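Local coordinates for protein probable ss-1,3-N-acetylglucosaminyltransferase (PDB 6H21) that is probably a glycosyltransferase, with a GT-A-type family 2 domain that holds uridine-diphosphate-N-acetylglucosamine and manganese, followed by a helical linker domain, at residues C[311-316]-C[329-334]. Numbering follows the deposited sequence.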
loop_
_atom_site.group_PDB
_atom_site.type_symbol
_atom_site.label_atom_id
_atom_site.label_comp_id
_atom_site.label_asym_id
_atom_site.label_seq_id
_atom_site.Cartn_x
_atom_site.Cartn_y
_atom_site.Cartn_z
ATOM N N VAL C 311 3.473 24.003 -1.438
ATOM C CA VAL C 311 4.397 24.038 -0.325
ATOM C C VAL C 311 5.678 23.370 -0.803
ATOM O O VAL C 311 5.619 22.301 -1.382
ATOM C CB VAL C 311 3.808 23.368 0.925
ATOM C CG1 VAL C 311 4.747 23.478 2.111
ATOM C CG2 VAL C 311 2.443 23.935 1.256
ATOM N N PRO C 312 6.863 23.999 -0.659
ATOM C CA PRO C 312 8.108 23.343 -1.061
ATOM C C PRO C 312 8.294 21.964 -0.409
ATOM O O PRO C 312 7.985 21.770 0.765
ATOM C CB PRO C 312 9.200 24.327 -0.616
ATOM C CG PRO C 312 8.504 25.680 -0.571
ATOM C CD PRO C 312 7.075 25.377 -0.180
ATOM N N ARG C 313 8.777 21.026 -1.223
ATOM C CA ARG C 313 9.037 19.664 -0.829
ATOM C C ARG C 313 10.140 19.641 0.236
ATOM O O ARG C 313 10.194 18.723 1.019
ATOM C CB ARG C 313 9.409 18.837 -2.062
ATOM C CG ARG C 313 8.196 18.285 -2.795
ATOM C CD ARG C 313 8.560 17.339 -3.926
ATOM N NE ARG C 313 7.364 16.714 -4.472
ATOM C CZ ARG C 313 6.822 15.590 -4.014
ATOM N NH1 ARG C 313 7.279 15.031 -2.905
ATOM N NH2 ARG C 313 5.799 15.048 -4.647
ATOM N N ASP C 314 10.968 20.688 0.281
ATOM C CA ASP C 314 12.053 20.816 1.267
ATOM C C ASP C 314 11.503 20.810 2.706
ATOM O O ASP C 314 12.255 20.519 3.648
ATOM C CB ASP C 314 12.887 22.071 0.988
ATOM C CG ASP C 314 13.900 21.917 -0.141
ATOM O OD1 ASP C 314 14.270 20.772 -0.491
ATOM O OD2 ASP C 314 14.315 22.920 -0.665
ATOM N N SER C 315 10.203 21.116 2.880
ATOM C CA SER C 315 9.560 21.100 4.208
ATOM C C SER C 315 9.222 19.677 4.662
ATOM O O SER C 315 8.987 19.487 5.835
ATOM C CB SER C 315 8.319 21.965 4.238
ATOM O OG SER C 315 7.300 21.434 3.410
ATOM N N ASP C 316 9.122 18.725 3.722
ATOM C CA ASP C 316 8.612 17.393 3.981
ATOM C C ASP C 316 9.508 16.620 4.956
ATOM O O ASP C 316 9.003 15.854 5.721
ATOM C CB ASP C 316 8.424 16.585 2.686
ATOM C CG ASP C 316 7.290 17.121 1.818
ATOM O OD1 ASP C 316 6.597 18.053 2.304
ATOM O OD2 ASP C 316 7.080 16.565 0.683
ATOM N N ALA C 329 1.065 10.635 -0.770
ATOM C CA ALA C 329 -0.146 10.251 -1.451
ATOM C C ALA C 329 -1.005 11.493 -1.742
ATOM O O ALA C 329 -1.577 11.593 -2.814
ATOM C CB ALA C 329 -0.893 9.225 -0.648
ATOM N N ILE C 330 -1.077 12.417 -0.780
ATOM C CA ILE C 330 -1.790 13.704 -0.986
ATOM C C ILE C 330 -1.112 14.495 -2.105
ATOM O O ILE C 330 -1.796 15.002 -3.023
ATOM C CB ILE C 330 -1.917 14.485 0.329
ATOM C CG1 ILE C 330 -2.816 13.718 1.299
ATOM C CG2 ILE C 330 -2.428 15.912 0.075
ATOM C CD1 ILE C 330 -2.668 14.113 2.733
ATOM N N ARG C 331 0.226 14.582 -2.075
ATOM C CA ARG C 331 0.948 15.298 -3.138
ATOM C C ARG C 331 0.624 14.686 -4.507
ATOM O O ARG C 331 0.479 15.414 -5.471
ATOM C CB ARG C 331 2.467 15.326 -2.935
ATOM C CG ARG C 331 2.929 16.204 -1.780
ATOM C CD ARG C 331 4.409 16.504 -1.821
ATOM N NE ARG C 331 4.820 17.477 -0.817
ATOM C CZ ARG C 331 4.815 18.791 -0.970
ATOM N NH1 ARG C 331 5.251 19.555 0.020
ATOM N NH2 ARG C 331 4.351 19.326 -2.086
ATOM N N GLN C 332 0.537 13.349 -4.574
ATOM C CA GLN C 332 0.311 12.640 -5.841
ATOM C C GLN C 332 -1.177 12.664 -6.235
ATOM O O GLN C 332 -1.504 12.219 -7.322
ATOM C CB GLN C 332 0.781 11.181 -5.738
ATOM C CG GLN C 332 2.286 11.034 -5.511
ATOM C CD GLN C 332 3.111 11.552 -6.662
ATOM O OE1 GLN C 332 2.690 11.505 -7.807
ATOM N NE2 GLN C 332 4.280 12.091 -6.368
ATOM N N ASN C 333 -2.067 13.136 -5.349
ATOM C CA ASN C 333 -3.520 13.241 -5.626
ATOM C C ASN C 333 -4.061 11.830 -5.918
ATOM O O ASN C 333 -4.770 11.619 -6.873
ATOM C CB ASN C 333 -3.800 14.262 -6.748
ATOM C CG ASN C 333 -5.245 14.714 -6.848
ATOM O OD1 ASN C 333 -6.017 14.639 -5.885
ATOM N ND2 ASN C 333 -5.612 15.235 -8.008
ATOM N N ASP C 334 -3.718 10.866 -5.051
ATOM C CA ASP C 334 -3.960 9.440 -5.272
ATOM C C ASP C 334 -4.825 8.893 -4.134
ATOM O O ASP C 334 -4.320 8.587 -3.060
ATOM C CB ASP C 334 -2.635 8.686 -5.372
ATOM C CG ASP C 334 -2.729 7.251 -5.884
ATOM O OD1 ASP C 334 -3.566 6.458 -5.387
ATOM O OD2 ASP C 334 -1.871 6.901 -6.700
HETATM O O HOH W 1 5.924 21.604 -3.773
#
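With CG turned away from its own carbonyl carbon (chi1 -70°) and the chain extended from CG to NE, R331 reaches from the last turn of helix 324-332 into the 3-10 turn at 313-316. D316, its CG likewise anti to the carbonyl carbon, brings its carboxylate to meet the guanidinium, its two oxygens suited to NE and NH1. R331 NH1 gives D316 OD1 a nearly straight bond of 3.0 Å (166°), close to the guanidinium plane and on the syn side of the oxygen. The second link, from R331 NE to D316 OD2 at 2.9 Å, is bent and weak, consistent with the two planes being turned 45° apart. R331 NH1 also donates to V311 O at 3.1 Å, from above the carbonyl plane, and NH2 reaches the same oxygen weakly. An arginine suits this buried place, since its several N-H groups can serve a carboxylate and a backbone carbonyl together. R313 and R331 slide past each other in opposite directions, with R313 CG over the centre of one face of the R331 guanidinium. R313 NH1 lies 3.9 Å from D316 OD2, a long, charge-only contact; its stronger partner is E328. S315's short hydroxyl steadies the turn, OG bonding back to P312 O at 2.8 Å. The result is a partly buried salt-bridge network of R313, D316 and R331, tying the loop after helix 294-308 to helix 324-332 in the TarS linker domain.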